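Local atomic coordinates of particle-associated glycoside hydrolase (Acinetobacter phage Fri1, PDB entry 6C72), a protein that probably degrades the capsular polysaccharide of Acinetobacter baumannii as the phage's tailspike glycosidase during entry into the host cell, and binds zinc. Residues 161-164 with 169-172; 242-247 with 262-267; 353-356 with 360-363. All coordinates share one frame; numbering follows the deposited sequence.

Contact 1: 161-164 with 169-172; sequences ADIN and VVQT
An excursion from the parallel beta-helix of the tailspike, between strands 145-148 and 179-182, carries the short helix 160-165, and here residues Asp162 and Ile163 of that helix are met by the loop that returns from it. Side-chain packing is apolar, one methyl also lies against a backbone carbonyl, and no hydrogen bond joins the segments. Val170 makes most of the contact. CG1, set opposite the backbone N (chi1 177°), lies 3.8 Å from Asp162 CB and touches the branch of Ile163, with Ile163 CG1 to Val170 CG1 at 3.9 Å; CG2 lies against the Asp162 carbonyl. Asp162 thus contributes its methylene carbon to the packing rather than its carboxylate. Ile163 carries CG1 beside its own backbone N, and from there the chain extends CD1 to the loop, although the side chain does not leave the backbone aimed at it. Ile163 and Gln171 then run side by side in the same direction, CD1 of Ile163 reaching CB of Gln171 at 4.0 Å. Farther out, the Gln171 amide oxygen accepts hydrogen bonds from the backbone N of Ala173 and Val157. A second subunit holds both helix and returning loop, its Lys249 NZ hydrogen-bonding Ile163 O and its Glu194 OE2 taking Val170 N. The closest approach between the segments is 3.5 Å, from Val170 CG2 to the Asp162 carbonyl O.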
loop_
_atom_site.group_PDB
_atom_site.type_symbol
_atom_site.label_atom_id
_atom_site.label_comp_id
_atom_site.label_asym_id
_atom_site.label_seq_id
_atom_site.Cartn_x
_atom_site.Cartn_y
_atom_site.Cartn_z
ATOM N N ALA A 161 38.071 0.794 12.621
ATOM C CA ALA A 161 38.643 1.906 11.872
ATOM C C ALA A 161 38.531 1.673 10.369
ATOM O O ALA A 161 38.129 2.569 9.622
ATOM C CB ALA A 161 40.104 2.116 12.289
ATOM N N ASP A 162 38.897 0.477 9.903
ATOM C CA ASP A 162 38.795 0.189 8.475
ATOM C C ASP A 162 37.343 0.114 8.019
ATOM O O ASP A 162 37.011 0.555 6.912
ATOM C CB ASP A 162 39.513 -1.117 8.139
ATOM C CG ASP A 162 41.014 -0.954 8.081
ATOM O OD1 ASP A 162 41.496 0.192 8.230
ATOM O OD2 ASP A 162 41.710 -1.972 7.873
ATOM N N ILE A 163 36.469 -0.460 8.845
ATOM C CA ILE A 163 35.060 -0.531 8.476
ATOM C C ILE A 163 34.504 0.877 8.289
ATOM O O ILE A 163 33.790 1.154 7.323
ATOM C CB ILE A 163 34.270 -1.337 9.527
ATOM C CG1 ILE A 163 34.709 -2.808 9.502
ATOM C CG2 ILE A 163 32.781 -1.234 9.268
ATOM C CD1 ILE A 163 34.117 -3.665 10.604
ATOM N N ASN A 164 34.907 1.804 9.153
ATOM C CA ASN A 164 34.407 3.167 9.088
ATOM C C ASN A 164 35.086 4.005 8.010
ATOM O O ASN A 164 34.449 4.902 7.454
ATOM C CB ASN A 164 34.567 3.832 10.454
ATOM C CG ASN A 164 33.336 3.668 11.330
ATOM O OD1 ASN A 164 32.232 3.468 10.830
ATOM N ND2 ASN A 164 33.524 3.772 12.646
ATOM N N VAL A 169 34.674 -3.196 0.923
ATOM C CA VAL A 169 34.156 -4.118 1.932
ATOM C C VAL A 169 35.297 -4.566 2.830
ATOM O O VAL A 169 36.289 -5.133 2.357
ATOM C CB VAL A 169 33.487 -5.337 1.287
ATOM C CG1 VAL A 169 33.039 -6.330 2.373
ATOM C CG2 VAL A 169 32.334 -4.898 0.402
ATOM N N VAL A 170 35.158 -4.323 4.130
ATOM C CA VAL A 170 36.125 -4.771 5.123
ATOM C C VAL A 170 35.580 -5.939 5.937
ATOM O O VAL A 170 36.262 -6.945 6.131
ATOM C CB VAL A 170 36.559 -3.612 6.044
ATOM C CG1 VAL A 170 37.506 -4.143 7.116
ATOM C CG2 VAL A 170 37.222 -2.504 5.227
ATOM N N GLN A 171 34.347 -5.824 6.420
ATOM C CA GLN A 171 33.734 -6.922 7.159
ATOM C C GLN A 171 33.175 -7.906 6.138
ATOM O O GLN A 171 32.119 -7.686 5.552
ATOM C CB GLN A 171 32.675 -6.403 8.118
ATOM C CG GLN A 171 32.423 -7.342 9.280
ATOM C CD GLN A 171 31.992 -8.712 8.802
ATOM O OE1 GLN A 171 32.780 -9.658 8.803
ATOM N NE2 GLN A 171 30.743 -8.813 8.338
ATOM N N THR A 172 33.902 -8.987 5.902
ATOM C CA THR A 172 33.577 -9.907 4.827
ATOM C C THR A 172 32.787 -11.118 5.287
ATOM O O THR A 172 32.331 -11.887 4.437
ATOM C CB THR A 172 34.856 -10.378 4.115
ATOM O OG1 THR A 172 35.785 -10.913 5.073
ATOM C CG2 THR A 172 35.505 -9.220 3.347
#

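Contact 2: 242-247 with 262-267; sequences EGLYIR and CNFLDA
Glu242 OE2 is gripped twice, by a hydrogen bond from Asn270 ND2 and by a salt bridge from Arg269 NE, while the backbone of the same residue packs on Ala267. The buried Glu242 carboxylate is probably stabilised by the two donors. The Glu242 side chain leaves the backbone away from residues 262-267, and the contact is made by its CA: Ala267 directs its methyl at the chain, with CB 4.1 Å from Glu242 CA and 4.2 Å from Gly243 N. At Gly243 the chain turns a corner in the parallel beta-helix, and beyond it Leu244 turns its side chain toward Phe264. The meeting of these two is purely apolar. Leu244 lays two carbons against the ring: CB comes to 3.9 Å from Phe264 CE1, and the methyl CD2 stands 3.9 Å from Phe264 CZ, so that one side of the ring, from CD1 round to CZ, is followed by the leucine. CB approaches obliquely. Placing CG of Leu244 across from its backbone N (chi1 168°) is what brings CD2 up to CZ, whereas the Phe264 ring swings out beside its own N (chi1 -53°) to receive it. Both side chains are buried, and no hydrogen bond passes between the segments. Phe264 also meets the ring of Phe287, the planes about 20° apart. Strand 244-247 lies parallel between strands 220-224 and 272-275, strand 263-264 lies likewise between 234-237 and 286-289, and Phe259 of strand 255-260 touches both Leu244 and Phe264 inside the coil.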
loop_
_atom_site.group_PDB
_atom_site.type_symbol
_atom_site.label_atom_id
_atom_site.label_comp_id
_atom_site.label_asym_id
_atom_site.label_seq_id
_atom_site.Cartn_x
_atom_site.Cartn_y
_atom_site.Cartn_z
ATOM N N GLU A 242 9.476 -28.359 -5.222
ATOM C CA GLU A 242 9.577 -26.974 -4.783
ATOM C C GLU A 242 10.142 -26.902 -3.372
ATOM O O GLU A 242 9.888 -27.771 -2.533
ATOM C CB GLU A 242 8.215 -26.258 -4.806
ATOM C CG GLU A 242 7.746 -25.834 -6.187
ATOM C CD GLU A 242 6.954 -26.926 -6.885
ATOM O OE1 GLU A 242 6.358 -27.780 -6.185
ATOM O OE2 GLU A 242 6.929 -26.929 -8.134
ATOM N N GLY A 243 10.885 -25.831 -3.106
ATOM C CA GLY A 243 11.255 -25.549 -1.733
ATOM C C GLY A 243 10.056 -25.182 -0.875
ATOM O O GLY A 243 9.991 -25.544 0.302
ATOM N N LEU A 244 9.088 -24.476 -1.458
ATOM C CA LEU A 244 7.862 -24.060 -0.791
ATOM C C LEU A 244 6.688 -24.341 -1.718
ATOM O O LEU A 244 6.751 -24.028 -2.911
ATOM C CB LEU A 244 7.914 -22.567 -0.436
ATOM C CG LEU A 244 6.617 -21.882 0.012
ATOM C CD1 LEU A 244 6.101 -22.411 1.343
ATOM C CD2 LEU A 244 6.782 -20.359 0.040
ATOM N N TYR A 245 5.630 -24.937 -1.174
ATOM C CA TYR A 245 4.451 -25.327 -1.939
ATOM C C TYR A 245 3.226 -25.101 -1.064
ATOM O O TYR A 245 3.133 -25.660 0.034
ATOM C CB TYR A 245 4.559 -26.786 -2.378
ATOM C CG TYR A 245 3.424 -27.316 -3.229
ATOM C CD1 TYR A 245 3.479 -27.247 -4.611
ATOM C CD2 TYR A 245 2.319 -27.930 -2.648
ATOM C CE1 TYR A 245 2.466 -27.749 -5.400
ATOM C CE2 TYR A 245 1.289 -28.439 -3.426
ATOM C CZ TYR A 245 1.370 -28.343 -4.806
ATOM O OH TYR A 245 0.353 -28.854 -5.590
ATOM N N ILE A 246 2.299 -24.268 -1.523
ATOM C CA ILE A 246 1.154 -23.880 -0.712
ATOM C C ILE A 246 -0.120 -24.292 -1.435
ATOM O O ILE A 246 -0.473 -23.716 -2.476
ATOM C CB ILE A 246 1.156 -22.383 -0.416
ATOM C CG1 ILE A 246 2.541 -21.963 0.130
ATOM C CG2 ILE A 246 0.012 -22.058 0.524
ATOM C CD1 ILE A 246 2.606 -20.541 0.641
ATOM N N ARG A 247 -0.847 -25.241 -0.856
ATOM C CA ARG A 247 -2.098 -25.686 -1.459
ATOM C C ARG A 247 -3.055 -26.084 -0.346
ATOM O O ARG A 247 -2.868 -27.125 0.287
ATOM C CB ARG A 247 -1.848 -26.850 -2.415
ATOM C CG ARG A 247 -3.077 -27.251 -3.178
ATOM C CD ARG A 247 -2.909 -28.500 -3.999
ATOM N NE ARG A 247 -4.072 -28.632 -4.849
ATOM C CZ ARG A 247 -4.461 -29.754 -5.443
ATOM N NH1 ARG A 247 -3.765 -30.872 -5.270
ATOM N NH2 ARG A 247 -5.557 -29.753 -6.204
ATOM N N CYS A 262 13.827 -14.933 3.455
ATOM C CA CYS A 262 13.922 -16.326 3.041
ATOM C C CYS A 262 14.528 -16.409 1.648
ATOM O O CYS A 262 14.348 -15.516 0.825
ATOM C CB CYS A 262 12.545 -17.011 3.056
ATOM S SG CYS A 262 11.836 -17.222 4.724
ATOM N N ASN A 263 15.246 -17.487 1.381
ATOM C CA ASN A 263 15.873 -17.692 0.082
ATOM C C ASN A 263 15.429 -19.035 -0.457
ATOM O O ASN A 263 15.874 -20.086 0.024
ATOM C CB ASN A 263 17.393 -17.618 0.175
ATOM C CG ASN A 263 17.863 -16.277 0.675
ATOM O OD1 ASN A 263 17.703 -15.277 -0.011
ATOM N ND2 ASN A 263 18.452 -16.244 1.867
ATOM N N PHE A 264 14.550 -19.006 -1.445
ATOM C CA PHE A 264 14.071 -20.230 -2.075
ATOM C C PHE A 264 14.958 -20.482 -3.291
ATOM O O PHE A 264 14.815 -19.839 -4.335
ATOM C CB PHE A 264 12.588 -20.095 -2.397
ATOM C CG PHE A 264 11.766 -19.673 -1.198
ATOM C CD1 PHE A 264 11.416 -20.590 -0.225
ATOM C CD2 PHE A 264 11.387 -18.355 -1.019
ATOM C CE1 PHE A 264 10.678 -20.215 0.884
ATOM C CE2 PHE A 264 10.644 -17.975 0.094
ATOM C CZ PHE A 264 10.282 -18.912 1.038
ATOM N N LEU A 265 15.910 -21.404 -3.140
ATOM C CA LEU A 265 16.953 -21.569 -4.142
ATOM C C LEU A 265 16.611 -22.716 -5.078
ATOM O O LEU A 265 15.428 -22.980 -5.324
ATOM C CB LEU A 265 18.311 -21.793 -3.477
ATOM C CG LEU A 265 18.700 -20.771 -2.407
ATOM C CD1 LEU A 265 20.062 -21.129 -1.778
ATOM C CD2 LEU A 265 18.730 -19.354 -2.964
ATOM N N ASP A 266 17.634 -23.417 -5.568
ATOM C CA ASP A 266 17.445 -24.352 -6.663
ATOM C C ASP A 266 16.459 -25.448 -6.287
ATOM O O ASP A 266 16.488 -25.988 -5.176
ATOM C CB ASP A 266 18.777 -24.981 -7.070
ATOM C CG ASP A 266 19.438 -25.732 -5.921
ATOM O OD1 ASP A 266 19.870 -25.074 -4.950
ATOM O OD2 ASP A 266 19.495 -26.986 -5.966
ATOM N N ALA A 267 15.570 -25.749 -7.228
ATOM C CA ALA A 267 14.645 -26.863 -7.131
ATOM C C ALA A 267 14.393 -27.359 -8.546
ATOM O O ALA A 267 14.494 -26.593 -9.508
ATOM C CB ALA A 267 13.340 -26.458 -6.438
#

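Contact 3: 353-356 with 360-363; sequences CRFK and TIRN
Phe355 and Ile361 meet inside the parallel beta-helix, where a short link joins strand 354-357 to strand 360-363 and the two strands contribute to neighbouring faces of the coil. The first shell is a ring against a branched aliphatic chain. Ile361 CG1 approaches Phe355 CE2 at 3.6 Å and Phe355 CZ at 3.7 Å, and the terminal methyl CD1 follows at 3.8 Å from Phe355 CZ, so the isoleucine packs obliquely against the CE2-CZ end of the ring. The two side chains pass at an angle rather than running together. CG1 lies beside the backbone N of Ile361 (chi1 -64°), with CD1 extended beyond it; this carries the branch to the ring even though its first bond is not aimed at Phe355. The Phe355 side chain leaves the backbone toward residues 360-363, its ring likewise on the side of its own N. The Thr360 backbone also reaches the ring, its N standing 4.2 Å from Phe355 CD2. No hydrogen bond joins the segments.

The second shell fixes the ring along the axis of the coil. Phe322 and Phe379, on the parallel strands 321-324 and 378-379, both stack with Phe355, and Phe379 also touches Ile361; Val334 of strand 333-336 adds a further apolar neighbour. Thr360 directs its side chain away from Phe355, and its OG1 is hydrogen-bonded to Leu382 O.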
loop_
_atom_site.group_PDB
_atom_site.type_symbol
_atom_site.label_atom_id
_atom_site.label_comp_id
_atom_site.label_asym_id
_atom_site.label_seq_id
_atom_site.Cartn_x
_atom_site.Cartn_y
_atom_site.Cartn_z
ATOM N N CYS A 353 10.849 -5.038 -6.598
ATOM C CA CYS A 353 11.490 -6.307 -6.885
ATOM C C CYS A 353 12.520 -6.164 -7.996
ATOM O O CYS A 353 12.486 -5.224 -8.795
ATOM C CB CYS A 353 10.456 -7.365 -7.288
ATOM S SG CYS A 353 9.312 -7.859 -5.966
ATOM N N ARG A 354 13.412 -7.151 -8.071
ATOM C CA ARG A 354 14.465 -7.183 -9.074
ATOM C C ARG A 354 14.415 -8.516 -9.803
ATOM O O ARG A 354 14.412 -9.583 -9.171
ATOM C CB ARG A 354 15.830 -6.945 -8.444
ATOM C CG ARG A 354 15.971 -5.496 -8.069
ATOM C CD ARG A 354 17.152 -5.183 -7.190
ATOM N NE ARG A 354 17.183 -5.926 -5.931
ATOM C CZ ARG A 354 16.294 -5.798 -4.949
ATOM N NH1 ARG A 354 15.244 -4.982 -5.091
ATOM N NH2 ARG A 354 16.447 -6.495 -3.824
ATOM N N PHE A 355 14.296 -8.443 -11.121
ATOM C CA PHE A 355 14.313 -9.607 -11.992
ATOM C C PHE A 355 15.692 -9.641 -12.640
ATOM O O PHE A 355 16.031 -8.768 -13.455
ATOM C CB PHE A 355 13.185 -9.528 -13.018
ATOM C CG PHE A 355 11.803 -9.590 -12.405
ATOM C CD1 PHE A 355 11.261 -8.495 -11.753
ATOM C CD2 PHE A 355 11.036 -10.749 -12.496
ATOM C CE1 PHE A 355 9.985 -8.554 -11.204
ATOM C CE2 PHE A 355 9.765 -10.812 -11.943
ATOM C CZ PHE A 355 9.241 -9.713 -11.298
ATOM N N LYS A 356 16.496 -10.626 -12.255
ATOM C CA LYS A 356 17.893 -10.685 -12.648
ATOM C C LYS A 356 18.130 -11.877 -13.562
ATOM O O LYS A 356 17.385 -12.861 -13.548
ATOM C CB LYS A 356 18.799 -10.793 -11.420
ATOM C CG LYS A 356 18.791 -9.573 -10.526
ATOM C CD LYS A 356 19.637 -9.806 -9.290
ATOM C CE LYS A 356 19.632 -8.596 -8.380
ATOM N NZ LYS A 356 20.297 -8.890 -7.095
ATOM N N THR A 360 11.770 -13.180 -15.833
ATOM C CA THR A 360 10.780 -12.361 -16.524
ATOM C C THR A 360 9.383 -12.799 -16.087
ATOM O O THR A 360 9.186 -13.918 -15.626
ATOM C CB THR A 360 10.942 -12.469 -18.047
ATOM O OG1 THR A 360 9.992 -11.616 -18.701
ATOM C CG2 THR A 360 10.759 -13.910 -18.510
ATOM N N ILE A 361 8.417 -11.893 -16.215
ATOM C CA ILE A 361 7.047 -12.165 -15.791
ATOM C C ILE A 361 6.300 -12.854 -16.922
ATOM O O ILE A 361 6.391 -12.427 -18.081
ATOM C CB ILE A 361 6.335 -10.870 -15.381
ATOM C CG1 ILE A 361 7.009 -10.263 -14.152
ATOM C CG2 ILE A 361 4.844 -11.112 -15.170
ATOM C CD1 ILE A 361 6.503 -8.890 -13.834
ATOM N N ARG A 362 5.559 -13.917 -16.590
ATOM C CA ARG A 362 4.725 -14.619 -17.559
ATOM C C ARG A 362 3.252 -14.514 -17.172
ATOM O O ARG A 362 2.833 -15.015 -16.119
ATOM C CB ARG A 362 5.126 -16.092 -17.684
ATOM C CG ARG A 362 4.083 -16.927 -18.451
ATOM C CD ARG A 362 4.588 -18.312 -18.815
ATOM N NE ARG A 362 3.480 -19.172 -19.216
ATOM C CZ ARG A 362 3.582 -20.479 -19.470
ATOM N NH1 ARG A 362 4.752 -21.088 -19.377
ATOM N NH2 ARG A 362 2.505 -21.180 -19.816
ATOM N N ASN A 363 2.456 -13.926 -18.059
ATOM C CA ASN A 363 1.011 -13.891 -17.900
ATOM C C ASN A 363 0.454 -15.259 -18.278
ATOM O O ASN A 363 0.526 -15.673 -19.437
ATOM C CB ASN A 363 0.431 -12.772 -18.761
ATOM C CG ASN A 363 -1.086 -12.831 -18.862
ATOM O OD1 ASN A 363 -1.757 -13.420 -18.003
ATOM N ND2 ASN A 363 -1.639 -12.211 -19.904
#

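In the fold
Contacts 2 and 3 belong to the same parallel beta-helix, each joining two of its faces; their centres lie 17 Å apart, with nearest atoms about 10 Å apart. Phe264 and Phe355 sit on one face. Contact 1 stands off this body, its centre 34 Å from each of the others, away from the zinc sites, and engages a second subunit. The Phe264 side chain is about 9 Å from that of Glu260, and the Phe355 side chain about 6 Å from that of Glu378, residues that bind zinc in a structure of this protein though not in this chain; a zinc ion lies about 10 Å from the Phe355 side chain. None of the touching residues is a known zinc-binding one.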